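Local structure of transcriptional repressor PagR (2ZKZ) at residues A[21-26]-A[63-68]; A[29-34]-A[49-54]; A[35-40]-A[87-92]. The protein represses expression of the pagA and atxA genes of Bacillus anthracis as a dimeric DNA-binding transcription factor of the ArsR family. All coordinates share one frame; numbering follows the deposited sequence.

Contact 1 of 3, residues A[21-26]-A[63-68]; sequences LKTMAH and CKMRGK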
loop_
_atom_site.group_PDB
_atom_site.type_symbol
_atom_site.label_atom_id
_atom_site.label_comp_id
_atom_site.label_asym_id
_atom_site.label_seq_id
_atom_site.Cartn_x
_atom_site.Cartn_y
_atom_site.Cartn_z
ATOM N N LEU A 21 -2.432 -3.515 0.636
ATOM C CA LEU A 21 -2.189 -2.081 0.582
ATOM C C LEU A 21 -3.438 -1.328 1.035
ATOM O O LEU A 21 -3.341 -0.348 1.761
ATOM C CB LEU A 21 -1.796 -1.657 -0.838
ATOM C CG LEU A 21 -0.550 -2.311 -1.449
ATOM C CD1 LEU A 21 -0.291 -1.694 -2.835
ATOM C CD2 LEU A 21 0.659 -2.104 -0.551
ATOM N N LYS A 22 -4.610 -1.796 0.616
ATOM C CA LYS A 22 -5.859 -1.147 1.001
ATOM C C LYS A 22 -6.039 -1.141 2.522
ATOM O O LYS A 22 -6.424 -0.130 3.106
ATOM C CB LYS A 22 -7.046 -1.853 0.348
ATOM C CG LYS A 22 -8.402 -1.221 0.671
ATOM C CD LYS A 22 -9.551 -2.102 0.186
ATOM C CE LYS A 22 -10.908 -1.514 0.551
ATOM N NZ LYS A 22 -11.149 -0.247 -0.192
ATOM N N THR A 23 -5.738 -2.271 3.159
ATOM C CA THR A 23 -5.879 -2.399 4.603
ATOM C C THR A 23 -4.904 -1.507 5.372
ATOM O O THR A 23 -5.214 -1.053 6.471
ATOM C CB THR A 23 -5.704 -3.878 5.045
ATOM O OG1 THR A 23 -6.604 -4.702 4.295
ATOM C CG2 THR A 23 -6.030 -4.042 6.537
HETATM N N MSE A 24 -3.728 -1.260 4.801
HETATM C CA MSE A 24 -2.720 -0.399 5.438
HETATM C C MSE A 24 -2.892 1.077 5.062
HETATM O O MSE A 24 -2.249 1.946 5.652
HETATM C CB MSE A 24 -1.301 -0.810 5.006
HETATM C CG MSE A 24 -0.867 -2.240 5.332
HETATM SE SE MSE A 24 0.900 -2.629 4.583
HETATM C CE MSE A 24 1.943 -1.436 5.686
ATOM N N ALA A 25 -3.757 1.360 4.092
ATOM C CA ALA A 25 -3.945 2.728 3.602
ATOM C C ALA A 25 -4.696 3.727 4.487
ATOM O O ALA A 25 -5.609 4.407 4.025
ATOM C CB ALA A 25 -4.587 2.684 2.203
ATOM N N HIS A 26 -4.283 3.832 5.745
ATOM C CA HIS A 26 -4.890 4.744 6.712
ATOM C C HIS A 26 -3.755 5.235 7.610
ATOM O O HIS A 26 -2.972 4.433 8.113
ATOM C CB HIS A 26 -5.930 4.001 7.565
ATOM C CG HIS A 26 -7.094 3.478 6.782
ATOM N ND1 HIS A 26 -8.237 4.217 6.561
ATOM C CD2 HIS A 26 -7.275 2.305 6.129
ATOM C CE1 HIS A 26 -9.069 3.523 5.805
ATOM N NE2 HIS A 26 -8.509 2.360 5.529
ATOM N N CYS A 63 -9.038 -4.649 14.416
ATOM C CA CYS A 63 -9.977 -5.639 13.907
ATOM C C CYS A 63 -9.833 -5.778 12.393
ATOM O O CYS A 63 -9.752 -6.883 11.863
ATOM C CB CYS A 63 -11.404 -5.225 14.263
ATOM S SG CYS A 63 -12.649 -6.399 13.734
ATOM N N LYS A 64 -9.782 -4.642 11.702
ATOM C CA LYS A 64 -9.642 -4.625 10.251
ATOM C C LYS A 64 -8.284 -5.177 9.784
ATOM O O LYS A 64 -8.191 -5.818 8.740
ATOM C CB LYS A 64 -9.796 -3.191 9.747
ATOM C CG LYS A 64 -10.582 -3.053 8.455
ATOM C CD LYS A 64 -12.046 -2.754 8.729
ATOM C CE LYS A 64 -12.785 -2.433 7.438
ATOM N NZ LYS A 64 -14.174 -1.960 7.694
HETATM N N MSE A 65 -7.241 -4.926 10.568
HETATM C CA MSE A 65 -5.884 -5.360 10.232
HETATM C C MSE A 65 -5.553 -6.811 10.575
HETATM O O MSE A 65 -4.743 -7.445 9.894
HETATM C CB MSE A 65 -4.873 -4.448 10.930
HETATM C CG MSE A 65 -5.144 -2.966 10.704
HETATM SE SE MSE A 65 -4.008 -1.795 11.752
HETATM C CE MSE A 65 -4.559 -2.245 13.519
ATOM N N ARG A 66 -6.163 -7.333 11.633
ATOM C CA ARG A 66 -5.883 -8.701 12.057
ATOM C C ARG A 66 -6.116 -9.754 10.982
ATOM O O ARG A 66 -7.193 -9.833 10.401
ATOM C CB ARG A 66 -6.715 -9.077 13.294
ATOM C CG ARG A 66 -6.578 -10.559 13.633
ATOM C CD ARG A 66 -7.334 -10.999 14.879
ATOM N NE ARG A 66 -8.777 -10.814 14.770
ATOM C CZ ARG A 66 -9.420 -9.755 15.243
ATOM N NH1 ARG A 66 -8.744 -8.792 15.852
ATOM N NH2 ARG A 66 -10.736 -9.664 15.113
ATOM N N GLY A 67 -5.102 -10.577 10.736
ATOM C CA GLY A 67 -5.241 -11.635 9.753
ATOM C C GLY A 67 -4.766 -11.268 8.363
ATOM O O GLY A 67 -4.539 -12.141 7.531
ATOM N N LYS A 68 -4.618 -9.975 8.103
ATOM C CA LYS A 68 -4.167 -9.522 6.795
ATOM C C LYS A 68 -2.849 -8.779 6.924
ATOM O O LYS A 68 -1.904 -9.042 6.192
ATOM C CB LYS A 68 -5.207 -8.589 6.167
ATOM C CG LYS A 68 -6.524 -9.254 5.797
ATOM C CD LYS A 68 -7.492 -8.247 5.186
ATOM C CE LYS A 68 -8.796 -8.913 4.780
ATOM N NZ LYS A 68 -9.781 -7.920 4.280
#
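Thr23, near the end of helix 14-24, presses its methyl group against the last turn of helix 55-65, and most of the contact rests on this one residue. Thr23 CG2 lies 3.6 Å from Lys64 O and 3.9 Å from Met65 CA, so a small branched side chain is fitted mainly against backbone atoms of 63-68. With OG1 beside the backbone N (chi1 -54°), CG2 takes the position anti to that N and reaches outward to the other helix. The hydroxyl faces back: OG1 bonds to Glu19 O one helical turn earlier, which satisfies a buried polar atom without help from 63-68. Toward solvent the fit is looser. There the extended Lys68 chain crosses Thr23 at about a right angle, its CD 3.8 Å from Thr23 OG1, on the way to a salt bridge with Glu19. Met65, a selenomethionine, is buried and turns its end from Thr23 toward helix 27-39. The junction thus ties the end of helix 14-24 to the C-terminal end of helix 55-65, with helix 27-39 beside both and Val69, on the way to strand 71-75, touching Thr23.

Contact 2 of 3, residues A[29-34]-A[49-54]; sequences RLKIVN and QILKLP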
loop_
_atom_site.group_PDB
_atom_site.type_symbol
_atom_site.label_atom_id
_atom_site.label_comp_id
_atom_site.label_asym_id
_atom_site.label_seq_id
_atom_site.Cartn_x
_atom_site.Cartn_y
_atom_site.Cartn_z
ATOM N N ARG A 29 -3.273 3.518 10.899
ATOM C CA ARG A 29 -2.912 2.123 10.717
ATOM C C ARG A 29 -1.428 2.042 10.389
ATOM O O ARG A 29 -0.735 1.127 10.831
ATOM C CB ARG A 29 -3.745 1.478 9.607
ATOM C CG ARG A 29 -5.212 1.356 9.982
ATOM C CD ARG A 29 -5.988 0.578 8.956
ATOM N NE ARG A 29 -7.421 0.633 9.229
ATOM C CZ ARG A 29 -8.339 0.042 8.479
ATOM N NH1 ARG A 29 -7.970 -0.656 7.411
ATOM N NH2 ARG A 29 -9.620 0.168 8.782
ATOM N N LEU A 30 -0.928 2.997 9.614
ATOM C CA LEU A 30 0.497 2.981 9.304
ATOM C C LEU A 30 1.274 3.243 10.598
ATOM O O LEU A 30 2.347 2.684 10.803
ATOM C CB LEU A 30 0.835 4.026 8.233
ATOM C CG LEU A 30 0.322 3.678 6.826
ATOM C CD1 LEU A 30 0.606 4.829 5.853
ATOM C CD2 LEU A 30 0.997 2.393 6.346
ATOM N N LYS A 31 0.727 4.088 11.468
ATOM C CA LYS A 31 1.370 4.379 12.747
ATOM C C LYS A 31 1.461 3.104 13.573
ATOM O O LYS A 31 2.493 2.814 14.168
ATOM C CB LYS A 31 0.569 5.400 13.553
ATOM C CG LYS A 31 0.811 6.842 13.187
ATOM C CD LYS A 31 0.661 7.731 14.424
ATOM C CE LYS A 31 1.686 7.340 15.489
ATOM N NZ LYS A 31 1.684 8.245 16.673
ATOM N N ILE A 32 0.363 2.361 13.625
ATOM C CA ILE A 32 0.326 1.116 14.383
ATOM C C ILE A 32 1.388 0.152 13.861
ATOM O O ILE A 32 2.155 -0.416 14.637
ATOM C CB ILE A 32 -1.074 0.461 14.297
ATOM C CG1 ILE A 32 -2.089 1.335 15.036
ATOM C CG2 ILE A 32 -1.038 -0.954 14.865
ATOM C CD1 ILE A 32 -3.542 0.847 14.938
ATOM N N VAL A 33 1.447 -0.027 12.546
ATOM C CA VAL A 33 2.442 -0.930 11.975
ATOM C C VAL A 33 3.861 -0.470 12.296
ATOM O O VAL A 33 4.725 -1.284 12.642
ATOM C CB VAL A 33 2.281 -1.052 10.441
ATOM C CG1 VAL A 33 3.392 -1.928 9.871
ATOM C CG2 VAL A 33 0.921 -1.639 10.113
ATOM N N ASN A 34 4.113 0.829 12.173
ATOM C CA ASN A 34 5.440 1.365 12.473
ATOM C C ASN A 34 5.815 1.055 13.933
ATOM O O ASN A 34 6.934 0.638 14.227
ATOM C CB ASN A 34 5.465 2.881 12.261
ATOM C CG ASN A 34 6.871 3.449 12.323
ATOM O OD1 ASN A 34 7.145 4.390 13.070
ATOM N ND2 ASN A 34 7.770 2.877 11.535
ATOM N N GLN A 49 -2.172 3.938 24.323
ATOM C CA GLN A 49 -1.350 4.947 24.982
ATOM C C GLN A 49 -0.298 5.561 24.058
ATOM O O GLN A 49 0.094 6.715 24.244
ATOM C CB GLN A 49 -0.681 4.355 26.232
ATOM C CG GLN A 49 -1.681 3.736 27.216
ATOM C CD GLN A 49 -1.087 3.460 28.587
ATOM O OE1 GLN A 49 -0.017 2.866 28.710
ATOM N NE2 GLN A 49 -1.792 3.883 29.629
ATOM N N ILE A 50 0.165 4.800 23.067
ATOM C CA ILE A 50 1.157 5.316 22.127
ATOM C C ILE A 50 0.505 6.248 21.109
ATOM O O ILE A 50 1.035 7.318 20.803
ATOM C CB ILE A 50 1.864 4.181 21.357
ATOM C CG1 ILE A 50 2.820 3.435 22.288
ATOM C CG2 ILE A 50 2.623 4.750 20.165
ATOM C CD1 ILE A 50 3.571 2.306 21.609
ATOM N N LEU A 51 -0.648 5.837 20.594
ATOM C CA LEU A 51 -1.376 6.621 19.602
ATOM C C LEU A 51 -2.234 7.747 20.178
ATOM O O LEU A 51 -2.579 8.690 19.464
ATOM C CB LEU A 51 -2.247 5.697 18.749
ATOM C CG LEU A 51 -1.560 4.994 17.573
ATOM C CD1 LEU A 51 -0.248 4.365 18.007
ATOM C CD2 LEU A 51 -2.502 3.950 17.011
ATOM N N LYS A 52 -2.579 7.650 21.457
ATOM C CA LYS A 52 -3.397 8.674 22.101
ATOM C C LYS A 52 -4.755 8.765 21.413
ATOM O O LYS A 52 -5.261 9.857 21.154
ATOM C CB LYS A 52 -2.700 10.040 22.033
ATOM C CG LYS A 52 -1.287 10.080 22.614
ATOM C CD LYS A 52 -1.273 9.677 24.078
ATOM C CE LYS A 52 0.087 9.946 24.720
ATOM N NZ LYS A 52 1.201 9.251 24.015
ATOM N N LEU A 53 -5.343 7.614 21.117
ATOM C CA LEU A 53 -6.641 7.571 20.458
ATOM C C LEU A 53 -7.632 6.766 21.287
ATOM O O LEU A 53 -7.239 5.956 22.123
ATOM C CB LEU A 53 -6.503 6.937 19.073
ATOM C CG LEU A 53 -5.713 7.718 18.021
ATOM C CD1 LEU A 53 -5.417 6.808 16.840
ATOM C CD2 LEU A 53 -6.504 8.943 17.582
ATOM N N PRO A 54 -8.935 6.986 21.070
ATOM C CA PRO A 54 -9.962 6.252 21.817
ATOM C C PRO A 54 -9.765 4.746 21.642
ATOM O O PRO A 54 -9.269 4.302 20.602
ATOM C CB PRO A 54 -11.261 6.737 21.175
ATOM C CG PRO A 54 -10.927 8.141 20.762
ATOM C CD PRO A 54 -9.546 7.984 20.173
#
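A small, largely apolar contact, centred on Leu51, which is met closely by Ile32 and more broadly by Lys31, joins the middle of helix 27-39 to the C-terminal end of helix 44-51. The Ile32 and Leu51 side chains cross at about a right angle. Leu51 directs its CD2 methyl at the CG1 branch of Ile32, and the 3.3 Å between Leu51 CD2 and Ile32 CG1 is tighter than usual van der Waals packing. The same methyl, Leu51 CD2, stands 3.9 Å from Ile32 CD1, so one leucine branch meets two successive carbons of the isoleucine. Ile32 presents this branch with CG1 beside its backbone N (chi1 -67°). Residues 49-54 belong to the predicted helix-turn-helix motif, and Leu51 is the last helical residue before the turn toward helix 55-65; the contact therefore sets the first helix of the motif against the helix that precedes it. The turn starts at Lys52, which has positive phi and folds its chain back so that Lys52 NZ donates to Gln49 O at 2.8 Å. Farther out, Lys31 reaches past the leucine, its CE 4.4 Å from Leu51 CD1. Beyond the pair, Ile32 also packs on Met65 of helix 55-65, while Lys31 touches Leu14 of the second subunit.

Contact 3 of 3, residues A[35-40]-A[87-92]; sequences ELYKHK and KVEGII
Tyr37, Ile92 and Glu89 carry this helix-to-helix contact of the winged helix-turn-helix fold, in which helix 86-95, following the two long strands, packs against the end of helix 27-39. Tyr37 has the largest share. Its CG is anti to the backbone N (chi1 163°), which swings the ring out from its own helix toward the other. Ile92 reaches the base of that ring with its CG2 methyl, 4.0 Å from Tyr37 CG and as close to CB; the two side chains approach obliquely. This is the apolar part, and Ile92 also touches Val33 and Asn34 of helix 27-39. Glu89 comes from one turn earlier in helix 86-95, on an extended chain that crosses Tyr37 at about a right angle. Its OE2 lies near the ring plane at the edge, 4.1 Å from Tyr37 CE1, with carboxylate and ring planes 84° apart. At this distance any attraction to the ring hydrogens is probably slight. Lys40, just past the helix end, bends its chain back toward the same carboxylate, but Lys40 NZ stays 4.2 Å from Glu89 OE2, beyond a salt bridge. The ammonium instead donates to the helix terminus, Lys40 NZ lying 2.7 Å from Tyr37 O, in the carbonyl plane.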
loop_
_atom_site.group_PDB
_atom_site.type_symbol
_atom_site.label_atom_id
_atom_site.label_comp_id
_atom_site.label_asym_id
_atom_site.label_seq_id
_atom_site.Cartn_x
_atom_site.Cartn_y
_atom_site.Cartn_z
ATOM N N GLU A 35 4.868 1.259 14.843
ATOM C CA GLU A 35 5.111 0.997 16.260
ATOM C C GLU A 35 5.428 -0.475 16.529
ATOM O O GLU A 35 6.309 -0.790 17.332
ATOM C CB GLU A 35 3.903 1.421 17.096
ATOM C CG GLU A 35 3.687 2.920 17.187
ATOM C CD GLU A 35 4.877 3.660 17.771
ATOM O OE1 GLU A 35 5.523 3.135 18.703
ATOM O OE2 GLU A 35 5.159 4.784 17.310
ATOM N N LEU A 36 4.701 -1.376 15.874
ATOM C CA LEU A 36 4.939 -2.802 16.050
ATOM C C LEU A 36 6.288 -3.181 15.454
ATOM O O LEU A 36 6.943 -4.110 15.912
ATOM C CB LEU A 36 3.824 -3.616 15.393
ATOM C CG LEU A 36 2.518 -3.593 16.187
ATOM C CD1 LEU A 36 1.387 -4.238 15.384
ATOM C CD2 LEU A 36 2.737 -4.325 17.508
ATOM N N TYR A 37 6.697 -2.450 14.425
ATOM C CA TYR A 37 7.977 -2.695 13.787
ATOM C C TYR A 37 9.087 -2.331 14.774
ATOM O O TYR A 37 10.092 -3.034 14.888
ATOM C CB TYR A 37 8.090 -1.850 12.513
ATOM C CG TYR A 37 9.494 -1.702 11.984
ATOM C CD1 TYR A 37 10.221 -2.809 11.552
ATOM C CD2 TYR A 37 10.108 -0.451 11.943
ATOM C CE1 TYR A 37 11.526 -2.675 11.094
ATOM C CE2 TYR A 37 11.413 -0.305 11.488
ATOM C CZ TYR A 37 12.114 -1.419 11.067
ATOM O OH TYR A 37 13.408 -1.271 10.625
ATOM N N LYS A 38 8.881 -1.238 15.498
ATOM C CA LYS A 38 9.854 -0.759 16.472
ATOM C C LYS A 38 9.839 -1.510 17.803
ATOM O O LYS A 38 10.894 -1.778 18.375
ATOM C CB LYS A 38 9.636 0.735 16.733
ATOM C CG LYS A 38 9.956 1.630 15.540
ATOM C CD LYS A 38 9.814 3.106 15.890
ATOM C CE LYS A 38 8.379 3.462 16.250
ATOM N NZ LYS A 38 8.256 4.855 16.764
ATOM N N HIS A 39 8.649 -1.857 18.291
ATOM C CA HIS A 39 8.519 -2.550 19.570
ATOM C C HIS A 39 8.287 -4.059 19.496
ATOM O O HIS A 39 8.271 -4.741 20.530
ATOM C CB HIS A 39 7.409 -1.892 20.387
ATOM C CG HIS A 39 7.640 -0.438 20.642
ATOM N ND1 HIS A 39 6.853 0.552 20.091
ATOM C CD2 HIS A 39 8.581 0.196 21.381
ATOM C CE1 HIS A 39 7.299 1.733 20.482
ATOM N NE2 HIS A 39 8.348 1.545 21.264
ATOM N N LYS A 40 8.092 -4.568 18.281
ATOM C CA LYS A 40 7.884 -5.996 18.028
ATOM C C LYS A 40 6.601 -6.620 18.573
ATOM O O LYS A 40 5.973 -7.439 17.904
ATOM C CB LYS A 40 9.086 -6.801 18.538
ATOM C CG LYS A 40 10.420 -6.348 17.953
ATOM C CD LYS A 40 10.366 -6.298 16.432
ATOM C CE LYS A 40 11.607 -5.642 15.845
ATOM N NZ LYS A 40 11.453 -5.362 14.382
ATOM N N LYS A 87 6.036 -8.934 3.756
ATOM C CA LYS A 87 5.673 -7.805 2.905
ATOM C C LYS A 87 5.320 -6.563 3.723
ATOM O O LYS A 87 5.699 -5.441 3.366
ATOM C CB LYS A 87 4.504 -8.181 1.992
ATOM C CG LYS A 87 4.842 -9.221 0.937
ATOM C CD LYS A 87 3.711 -9.340 -0.083
ATOM C CE LYS A 87 4.063 -10.289 -1.221
ATOM N NZ LYS A 87 4.255 -11.683 -0.741
ATOM N N VAL A 88 4.601 -6.768 4.821
ATOM C CA VAL A 88 4.214 -5.663 5.691
ATOM C C VAL A 88 5.449 -5.002 6.286
ATOM O O VAL A 88 5.575 -3.780 6.268
ATOM C CB VAL A 88 3.297 -6.139 6.841
ATOM C CG1 VAL A 88 3.000 -4.978 7.783
ATOM C CG2 VAL A 88 2.010 -6.698 6.269
ATOM N N GLU A 89 6.363 -5.809 6.811
ATOM C CA GLU A 89 7.586 -5.257 7.394
ATOM C C GLU A 89 8.382 -4.522 6.322
ATOM O O GLU A 89 8.889 -3.426 6.553
ATOM C CB GLU A 89 8.457 -6.366 7.999
ATOM C CG GLU A 89 9.769 -5.845 8.569
ATOM C CD GLU A 89 10.590 -6.924 9.254
ATOM O OE1 GLU A 89 10.848 -7.970 8.619
ATOM O OE2 GLU A 89 10.984 -6.721 10.425
ATOM N N GLY A 90 8.478 -5.134 5.145
ATOM C CA GLY A 90 9.211 -4.518 4.053
ATOM C C GLY A 90 8.645 -3.163 3.661
ATOM O O GLY A 90 9.392 -2.217 3.422
ATOM N N ILE A 91 7.321 -3.063 3.609
ATOM C CA ILE A 91 6.664 -1.822 3.225
ATOM C C ILE A 91 6.812 -0.728 4.263
ATOM O O ILE A 91 7.077 0.425 3.920
ATOM C CB ILE A 91 5.150 -2.028 2.957
ATOM C CG1 ILE A 91 4.947 -2.923 1.734
ATOM C CG2 ILE A 91 4.475 -0.680 2.721
ATOM C CD1 ILE A 91 3.506 -3.373 1.532
ATOM N N ILE A 92 6.644 -1.078 5.537
ATOM C CA ILE A 92 6.748 -0.065 6.569
ATOM C C ILE A 92 8.162 0.500 6.642
ATOM O O ILE A 92 8.341 1.681 6.923
ATOM C CB ILE A 92 6.298 -0.607 7.959
ATOM C CG1 ILE A 92 5.852 0.562 8.839
ATOM C CG2 ILE A 92 7.420 -1.376 8.628
ATOM C CD1 ILE A 92 4.643 1.320 8.282
#

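How the contacts relate
The three contacts stand about 13 Å apart, centre to centre, and helix 27-39 joins them: contacts 2 and 3 use successive parts of it, and contact 1 meets it through the Thr23 O to Arg29 NH1 bond and through Lys64 on Arg29. Along the chain contact 2 is nested within the loop closed by contact 1, while contact 3 crosses both, bringing helix 86-95 back onto the fold. Val33 packs on Val88, and Met24 on Ile91, so the helices share one interior. Contact 2 lies partly in the predicted helix-turn-helix motif and contact 1 at the end of its second helix; all three also reach the second subunit, consistent with DNA-binding and dimer-forming parts being built on one compact core.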